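Local atomic coordinates of 5' nucleotidase family protein (Staphylococcus aureus subsp. aureus, PDB entry 4Q7F), a protein that belongs to the 5'-nucleotidase family, joining a calcineurin-like metallophosphoesterase domain that holds manganese and magnesium ions to a C-terminal domain of the 5'-nucleotidase type. Residues Ala408-Val413 against Phe432-Tyr437; Val275-Glu280 against Ser285-Glu290; Cys80-Ala85 against Arg310-Asp315. One frame throughout, in Å; residues are numbered along the deposited sequence.

Contact 1 (Ala408-Val413 against Phe432-Tyr437); sequences AEYFDV and FNYDIY. With 3D1 ((2R,3S,5R)-5-(6-amino-9H-purin-9-yl)-tetrahydro-2-(hydroxymethyl)furan-3-ol), chain D.
A buried aromatic cluster of Y410, F411 and Y434 joins the turn after helix 397-408 to the chain that leads into strand 435-438 in the C-terminal domain. Y434 is the shared member: with CG anti to the backbone N (chi1 174°), its ring extends toward both others. It makes an offset stack with Y410, centroids 4.8 Å apart and planes at 24°, and takes the edge of F411 in an offset edge-to-face pair, centroids 5.1 Å apart and planes at 78°. Y410 CD2 lies over the rim of one Y434 face, while Y434 CB sits over the Y410 face, 3.9 Å from its centroid, as a CH-pi contact; Y410 CB meets Y434 CD1 at 3.5 Å. F411 CE2 reaches Y434 CE1 at 3.5 Å. A type I turn, closed by F411 N on A408 O, presents Y410 and F411 together. The hydroxyls look elsewhere, Y410 OH to H431 ND1 and Y434 OH to the carbonyl of R337. F432 points away and presents one ring face to the purine, which meets it nearly edge-on, F432 CD1 3.6 Å from 3D1 C8. The arrangement is an aromatic cluster of the C-terminal domain, joined through the backbone to F432, which lines the 3D1 pocket beside F365.

Contact 2 (Val275-Glu280 against Ser285-Glu290); sequences VLSTDE and SVESCE
V275 faces two residues, E287 and S288, across an antiparallel hairpin, which makes a classic beta bulge. Its carbonyl oxygen accepts both amides from the same face of its plane: E287 N at 2.7 Å and, less closely, S288 N at 3.3 Å. The helix-like psi of E287, -50°, lets the extra residue fit, and V275 N closes the ring on S288 O. Beyond the bulge S277 and S285 form a hydrogen-bonded pair, with S277 N 2.9 Å from S285 O and the reverse bond from S285 N to S277 O.

The bulge also directs E287 over the partner strand. Its CB lies 3.5 Å from V275 O. With CG opposite the backbone N (chi1 169°) and the chain extended beyond it, the side chain runs beside V275, pointing the same way. E287 CG passes S277 OG at 4.1 Å, and CD comes near both S277 OG and V275 CG1. At the tip the carboxylate divides: OE1 accepts a hydrogen bond from S277 OG at 2.7 Å, on its anti side and 25° out of the carboxylate plane, while OE2 rests against V275 CG1 at 4.0 Å. One oxygen is therefore gripped by a hydroxyl and the other lies by a methyl group. S288 OG packs against V275 CB and CG2 on the face that V275, S277, S285 and S288 share.

L276 and V286 form the non-hydrogen-bonded pair and point to the other face, where L276 CD2 meets V286 CG2 at 3.7 Å. There L276 also packs on I20 and F22 of strand 19-25, and V286 on A260 of strand 259-264, which belongs to another sheet. Strand 270-278 thus runs between strand 19-25 and strand 284-293, the outermost strand on that side of the sheet.

Contact 3 (Cys80-Ala85 against Arg310-Asp315); sequences CNYLIA and RKQLED
Y82 of helix 78-85 reaches over to Q312 and L313 of helix 304-317 and carries this partly buried helix-helix contact. Ahead of it in the sequence, C80 turns from the partner helix. At Y82, CG lies opposite the backbone N (chi1 176°), which sends the ring out from its helix toward the other. The base of the side chain meets L313: Y82 CB is 3.6 Å from L313 CD1, and that methyl approaches the ring obliquely, 3.8 Å from Y82 CG. Farther out, Y82 CE1 passes Q312 O at 4.0 Å. The hydroxyl ends beside Q312, with Y82 OH 3.7 Å from Q312 CB. A water in the plane of the ring, at its edge, lies 2.5 Å from Y82 OH and donates to Q312 OE1 at 3.1 Å, so the two polar ends are bridged without a direct bond. Y82 also stacks with H86 and stands edge-to-face with W316, on which A85 packs too, while L83 turns to P92 and L93 of helix 91-99. On the opposing helix R310 NE makes a salt bridge to E314 OE2 at 2.9 Å, and D315 is shared between K311 and R40. A helix that touches the phosphoesterase domain here and pairs through E314 with R378 of helix 377-383 is consistent with the helix that links the two domains in this family.

In the fold
Contact 1 is buried and rests on aromatic side chains, with no hydrogen bond across it, close to the bound 3D1. Contacts 2 and 3 are partly buried and mix apolar with polar links. Contact 2 is held chiefly by backbone hydrogen bonds at a sheet edge, whereas contact 3 has no direct hydrogen bond across it and relies on one tyrosine and a water. None touches another: contacts 1 and 3 come within about 15 Å at their nearest atoms, contacts 2 and 3 within about 25 Å. Strand 284-293 of contact 2 is followed in the chain by helix 304-317 of contact 3, and contact 2 is nested in the long loop that contact 3 closes.

Contact 1 (Ala408-Val413 against Phe432-Tyr437)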
# COMPACT_ATOMS: atom_id res chain seq x y z
N ALA A 408 -19.15 -9.02 2.56
CA ALA A 408 -20.22 -9.22 1.57
C ALA A 408 -20.51 -7.97 0.71
O ALA A 408 -21.14 -8.09 -0.37
CB ALA A 408 -21.52 -9.75 2.25
N GLU A 409 -20.08 -6.80 1.17
CA GLU A 409 -20.22 -5.54 0.41
C GLU A 409 -19.36 -5.56 -0.85
O GLU A 409 -19.55 -4.75 -1.75
CB GLU A 409 -19.80 -4.34 1.26
CG GLU A 409 -20.70 -4.07 2.44
CD GLU A 409 -20.19 -2.94 3.31
OE1 GLU A 409 -19.29 -2.17 2.84
OE2 GLU A 409 -20.67 -2.82 4.45
N TYR A 410 -18.39 -6.47 -0.88
CA TYR A 410 -17.50 -6.67 -2.02
C TYR A 410 -18.25 -7.06 -3.28
O TYR A 410 -17.77 -6.82 -4.36
CB TYR A 410 -16.51 -7.80 -1.70
CG TYR A 410 -15.57 -8.16 -2.80
CD1 TYR A 410 -14.52 -7.32 -3.13
CD2 TYR A 410 -15.69 -9.36 -3.49
CE1 TYR A 410 -13.62 -7.65 -4.12
CE2 TYR A 410 -14.80 -9.69 -4.49
CZ TYR A 410 -13.77 -8.83 -4.80
OH TYR A 410 -12.89 -9.17 -5.79
N PHE A 411 -19.42 -7.67 -3.14
CA PHE A 411 -20.18 -8.13 -4.27
C PHE A 411 -21.32 -7.20 -4.67
O PHE A 411 -21.82 -6.40 -3.87
CB PHE A 411 -20.79 -9.52 -4.00
CG PHE A 411 -19.79 -10.59 -3.71
CD1 PHE A 411 -19.05 -11.17 -4.72
CD2 PHE A 411 -19.61 -11.06 -2.42
CE1 PHE A 411 -18.12 -12.16 -4.45
CE2 PHE A 411 -18.69 -12.05 -2.14
CZ PHE A 411 -17.94 -12.60 -3.16
N ASP A 412 -21.70 -7.32 -5.94
CA ASP A 412 -22.85 -6.63 -6.49
C ASP A 412 -23.39 -7.55 -7.57
O ASP A 412 -22.83 -8.60 -7.82
CB ASP A 412 -22.48 -5.26 -7.05
CG ASP A 412 -23.70 -4.45 -7.46
OD1 ASP A 412 -24.84 -4.80 -7.02
OD2 ASP A 412 -23.54 -3.47 -8.22
N VAL A 413 -24.51 -7.19 -8.17
CA VAL A 413 -25.10 -7.98 -9.23
C VAL A 413 -25.08 -7.17 -10.53
O VAL A 413 -25.55 -6.04 -10.55
CB VAL A 413 -26.55 -8.39 -8.90
CG1 VAL A 413 -27.22 -9.07 -10.09
CG2 VAL A 413 -26.58 -9.28 -7.67
N PHE A 432 -8.26 -6.74 -1.65
CA PHE A 432 -7.67 -7.11 -0.38
C PHE A 432 -8.56 -6.76 0.83
O PHE A 432 -8.21 -7.08 1.96
CB PHE A 432 -6.28 -6.50 -0.23
CG PHE A 432 -6.21 -5.02 -0.54
CD1 PHE A 432 -6.81 -4.08 0.29
CD2 PHE A 432 -5.48 -4.56 -1.64
CE1 PHE A 432 -6.74 -2.73 0.01
CE2 PHE A 432 -5.39 -3.20 -1.92
CZ PHE A 432 -6.02 -2.28 -1.09
N ASN A 433 -9.69 -6.10 0.58
CA ASN A 433 -10.64 -5.76 1.63
C ASN A 433 -11.79 -6.75 1.70
O ASN A 433 -12.75 -6.49 2.39
CB ASN A 433 -11.14 -4.33 1.52
CG ASN A 433 -10.12 -3.32 2.01
OD1 ASN A 433 -9.15 -3.67 2.69
ND2 ASN A 433 -10.34 -2.06 1.67
N TYR A 434 -11.70 -7.84 0.94
CA TYR A 434 -12.67 -8.92 1.00
C TYR A 434 -12.07 -10.09 1.76
O TYR A 434 -11.00 -10.57 1.40
CB TYR A 434 -13.07 -9.40 -0.39
CG TYR A 434 -13.97 -10.63 -0.36
CD1 TYR A 434 -15.27 -10.55 0.11
CD2 TYR A 434 -13.52 -11.86 -0.82
CE1 TYR A 434 -16.08 -11.67 0.15
CE2 TYR A 434 -14.33 -12.98 -0.81
CZ TYR A 434 -15.60 -12.88 -0.32
OH TYR A 434 -16.39 -14.01 -0.36
N ASP A 435 -12.77 -10.60 2.75
CA ASP A 435 -12.23 -11.72 3.54
C ASP A 435 -13.03 -12.96 3.34
O ASP A 435 -14.28 -12.90 3.16
CB ASP A 435 -12.17 -11.40 5.04
CG ASP A 435 -11.06 -10.44 5.42
OD1 ASP A 435 -10.04 -10.38 4.71
OD2 ASP A 435 -11.17 -9.76 6.48
N ILE A 436 -12.30 -14.07 3.34
CA ILE A 436 -12.88 -15.40 3.29
C ILE A 436 -12.72 -15.97 4.70
O ILE A 436 -11.62 -15.97 5.26
CB ILE A 436 -12.19 -16.33 2.27
CG1 ILE A 436 -12.31 -15.79 0.84
CG2 ILE A 436 -12.80 -17.72 2.36
CD1 ILE A 436 -11.23 -14.81 0.44
N TYR A 437 -13.81 -16.48 5.27
CA TYR A 437 -13.80 -16.97 6.64
C TYR A 437 -13.79 -18.48 6.76
O TYR A 437 -14.36 -19.20 5.95
CB TYR A 437 -15.03 -16.44 7.40
CG TYR A 437 -15.10 -14.93 7.45
CD1 TYR A 437 -15.54 -14.19 6.36
CD2 TYR A 437 -14.77 -14.24 8.63
CE1 TYR A 437 -15.61 -12.81 6.40
CE2 TYR A 437 -14.82 -12.85 8.67
CZ TYR A 437 -15.24 -12.15 7.56
OH TYR A 437 -15.31 -10.81 7.63
O5' 3D1 D . -5.17 2.08 2.28
C5' 3D1 D . -4.70 0.81 2.72
C4' 3D1 D . -3.19 0.71 2.55
O4' 3D1 D . -2.78 -0.45 3.26
C1' 3D1 D . -2.31 -1.47 2.37
N9 3D1 D . -2.84 -2.79 2.81
C4 3D1 D . -2.23 -3.51 3.74
N3 3D1 D . -1.11 -3.33 4.47
C2 3D1 D . -0.72 -4.25 5.37
N1 3D1 D . -1.42 -5.40 5.60
C6 3D1 D . -2.56 -5.70 4.93
N6 3D1 D . -3.23 -6.85 5.19
C5 3D1 D . -3.05 -4.71 3.94
N7 3D1 D . -4.09 -4.61 3.09
C8 3D1 D . -3.97 -3.44 2.42
C2' 3D1 D . -2.68 -1.02 0.96
C3' 3D1 D . -2.70 0.48 1.13
O3' 3D1 D . -1.34 0.97 0.99

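Contact 2 (Val275-Glu280 against Ser285-Glu290)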
# COMPACT_ATOMS: atom_id res chain seq x y z
N VAL A 275 6.81 21.11 -15.16
CA VAL A 275 7.75 22.12 -15.56
C VAL A 275 7.18 23.50 -15.30
O VAL A 275 6.01 23.79 -15.60
CB VAL A 275 8.09 22.03 -17.07
CG1 VAL A 275 9.12 23.09 -17.46
CG2 VAL A 275 8.59 20.64 -17.43
N LEU A 276 8.02 24.34 -14.71
CA LEU A 276 7.66 25.71 -14.48
C LEU A 276 8.61 26.55 -15.33
O LEU A 276 9.78 26.17 -15.50
CB LEU A 276 7.82 26.07 -13.01
CG LEU A 276 7.11 25.29 -11.93
CD1 LEU A 276 7.33 26.05 -10.62
CD2 LEU A 276 5.62 25.09 -12.18
N SER A 277 8.12 27.65 -15.91
CA SER A 277 8.97 28.54 -16.72
C SER A 277 8.60 30.00 -16.50
O SER A 277 7.46 30.32 -16.15
CB SER A 277 8.94 28.19 -18.22
OG SER A 277 7.63 28.28 -18.77
N THR A 278 9.57 30.89 -16.68
CA THR A 278 9.36 32.32 -16.46
C THR A 278 8.66 33.01 -17.63
O THR A 278 8.76 32.59 -18.78
CB THR A 278 10.69 33.04 -16.19
OG1 THR A 278 11.60 32.80 -17.26
CG2 THR A 278 11.31 32.54 -14.90
N ASP A 279 7.93 34.07 -17.31
CA ASP A 279 7.25 34.91 -18.30
C ASP A 279 8.01 36.22 -18.32
O ASP A 279 9.06 36.32 -17.68
CB ASP A 279 5.78 35.12 -17.90
CG ASP A 279 5.62 35.78 -16.52
OD1 ASP A 279 6.56 36.47 -16.06
OD2 ASP A 279 4.56 35.60 -15.89
N GLU A 280 7.53 37.23 -19.05
CA GLU A 280 8.19 38.53 -18.97
C GLU A 280 7.76 38.96 -17.57
O GLU A 280 6.61 38.77 -17.20
CB GLU A 280 7.78 39.53 -20.06
CG GLU A 280 6.37 40.13 -19.95
CD GLU A 280 6.16 41.30 -20.91
OE1 GLU A 280 7.05 41.58 -21.75
OE2 GLU A 280 5.10 41.97 -20.82
N SER A 285 5.59 30.16 -13.81
CA SER A 285 4.23 29.66 -13.93
C SER A 285 4.32 28.26 -14.49
O SER A 285 5.33 27.88 -15.10
CB SER A 285 3.37 30.53 -14.86
OG SER A 285 3.73 30.33 -16.21
N VAL A 286 3.27 27.49 -14.28
CA VAL A 286 3.22 26.13 -14.75
C VAL A 286 3.20 26.10 -16.26
O VAL A 286 2.33 26.70 -16.89
CB VAL A 286 1.96 25.39 -14.24
CG1 VAL A 286 1.90 23.99 -14.82
CG2 VAL A 286 1.92 25.35 -12.72
N GLU A 287 4.16 25.40 -16.84
CA GLU A 287 4.23 25.24 -18.28
C GLU A 287 3.59 23.93 -18.66
O GLU A 287 2.73 23.89 -19.53
CB GLU A 287 5.69 25.29 -18.75
CG GLU A 287 5.91 24.88 -20.19
CD GLU A 287 7.34 25.11 -20.65
OE1 GLU A 287 7.81 26.27 -20.57
OE2 GLU A 287 7.97 24.16 -21.13
N SER A 288 3.99 22.85 -17.99
CA SER A 288 3.46 21.52 -18.29
C SER A 288 3.38 20.64 -17.04
O SER A 288 4.09 20.85 -16.06
CB SER A 288 4.33 20.83 -19.34
OG SER A 288 5.64 20.62 -18.85
N CYS A 289 2.50 19.64 -17.11
CA CYS A 289 2.28 18.69 -16.02
C CYS A 289 1.80 17.37 -16.64
O CYS A 289 0.66 17.28 -17.13
CB CYS A 289 1.24 19.26 -15.06
SG CYS A 289 0.63 18.09 -13.85
N GLU A 290 2.64 16.34 -16.61
CA GLU A 290 2.30 15.09 -17.27
C GLU A 290 3.01 13.91 -16.66
O GLU A 290 3.84 14.07 -15.76
CB GLU A 290 2.68 15.20 -18.75
CG GLU A 290 4.18 15.28 -19.02
CD GLU A 290 4.50 15.93 -20.36
OE1 GLU A 290 4.36 17.17 -20.49
OE2 GLU A 290 4.94 15.20 -21.28

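Contact 3 (Cys80-Ala85 against Arg310-Asp315)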
# COMPACT_ATOMS: atom_id res chain seq x y z
N CYS A 80 12.31 -6.36 -0.55
CA CYS A 80 12.14 -5.89 0.81
C CYS A 80 12.13 -7.10 1.79
O CYS A 80 12.82 -7.06 2.81
CB CYS A 80 10.91 -5.00 0.91
SG CYS A 80 11.05 -3.46 -0.04
N ASN A 81 11.39 -8.17 1.46
CA ASN A 81 11.42 -9.38 2.30
C ASN A 81 12.83 -9.90 2.42
O ASN A 81 13.29 -10.26 3.53
CB ASN A 81 10.57 -10.51 1.73
CG ASN A 81 9.12 -10.15 1.62
OD1 ASN A 81 8.75 -9.21 0.92
ND2 ASN A 81 8.27 -10.92 2.28
N TYR A 82 13.52 -9.97 1.28
CA TYR A 82 14.90 -10.44 1.22
C TYR A 82 15.80 -9.67 2.18
O TYR A 82 16.60 -10.26 2.90
CB TYR A 82 15.42 -10.34 -0.21
CG TYR A 82 16.89 -10.72 -0.36
CD1 TYR A 82 17.26 -12.03 -0.61
CD2 TYR A 82 17.88 -9.77 -0.26
CE1 TYR A 82 18.59 -12.39 -0.74
CE2 TYR A 82 19.22 -10.12 -0.38
CZ TYR A 82 19.56 -11.43 -0.61
OH TYR A 82 20.88 -11.79 -0.75
N LEU A 83 15.66 -8.35 2.19
CA LEU A 83 16.49 -7.50 3.06
C LEU A 83 16.29 -7.78 4.54
O LEU A 83 17.26 -7.86 5.28
CB LEU A 83 16.23 -6.02 2.80
CG LEU A 83 16.62 -5.48 1.42
CD1 LEU A 83 16.16 -4.05 1.31
CD2 LEU A 83 18.11 -5.60 1.15
N ILE A 84 15.03 -7.92 4.95
CA ILE A 84 14.72 -8.18 6.34
C ILE A 84 15.29 -9.53 6.72
O ILE A 84 15.87 -9.67 7.80
CB ILE A 84 13.20 -8.18 6.63
CG1 ILE A 84 12.55 -6.83 6.29
CG2 ILE A 84 12.96 -8.52 8.10
CD1 ILE A 84 13.08 -5.65 7.09
N ALA A 85 15.14 -10.51 5.83
CA ALA A 85 15.62 -11.86 6.07
C ALA A 85 17.14 -11.99 6.05
O ALA A 85 17.66 -12.98 6.54
CB ALA A 85 15.00 -12.83 5.06
N ARG A 310 20.51 -8.97 -7.90
CA ARG A 310 19.29 -9.55 -8.48
C ARG A 310 19.39 -11.09 -8.46
O ARG A 310 18.44 -11.77 -8.11
CB ARG A 310 19.11 -9.05 -9.92
CG ARG A 310 18.11 -9.78 -10.83
CD ARG A 310 16.70 -9.30 -10.69
NE ARG A 310 15.73 -10.10 -11.44
CZ ARG A 310 15.17 -9.79 -12.62
NH1 ARG A 310 15.48 -8.68 -13.27
NH2 ARG A 310 14.27 -10.62 -13.16
N LYS A 311 20.54 -11.63 -8.84
CA LYS A 311 20.73 -13.10 -8.86
C LYS A 311 20.58 -13.72 -7.47
O LYS A 311 19.93 -14.76 -7.32
CB LYS A 311 22.10 -13.49 -9.43
CG LYS A 311 22.33 -15.00 -9.50
CD LYS A 311 23.77 -15.31 -9.90
CE LYS A 311 23.99 -16.80 -10.12
NZ LYS A 311 23.70 -17.64 -8.92
N GLN A 312 21.22 -13.11 -6.47
CA GLN A 312 21.10 -13.57 -5.08
C GLN A 312 19.64 -13.56 -4.68
O GLN A 312 19.14 -14.49 -4.05
CB GLN A 312 21.90 -12.67 -4.15
CG GLN A 312 23.41 -12.86 -4.25
CD GLN A 312 24.17 -11.81 -3.47
OE1 GLN A 312 23.78 -10.63 -3.45
NE2 GLN A 312 25.28 -12.20 -2.86
N LEU A 313 18.95 -12.49 -5.06
CA LEU A 313 17.55 -12.34 -4.75
C LEU A 313 16.74 -13.46 -5.40
O LEU A 313 15.96 -14.13 -4.74
CB LEU A 313 17.07 -10.96 -5.21
CG LEU A 313 15.56 -10.71 -5.10
CD1 LEU A 313 15.05 -11.01 -3.69
CD2 LEU A 313 15.28 -9.27 -5.49
N GLU A 314 16.94 -13.66 -6.70
CA GLU A 314 16.20 -14.73 -7.41
C GLU A 314 16.54 -16.10 -6.81
O GLU A 314 15.66 -16.96 -6.63
CB GLU A 314 16.50 -14.70 -8.91
CG GLU A 314 16.05 -13.41 -9.62
CD GLU A 314 14.56 -13.18 -9.62
OE1 GLU A 314 13.74 -14.11 -9.27
OE2 GLU A 314 14.19 -12.04 -9.99
N ASP A 315 17.82 -16.33 -6.51
CA ASP A 315 18.22 -17.60 -5.91
C ASP A 315 17.42 -17.86 -4.61
O ASP A 315 16.89 -18.95 -4.41
CB ASP A 315 19.72 -17.64 -5.65
CG ASP A 315 20.54 -17.75 -6.94
OD1 ASP A 315 19.97 -17.91 -8.06
OD2 ASP A 315 21.78 -17.67 -6.86
O HOH W 1 22.68 -10.12 -0.65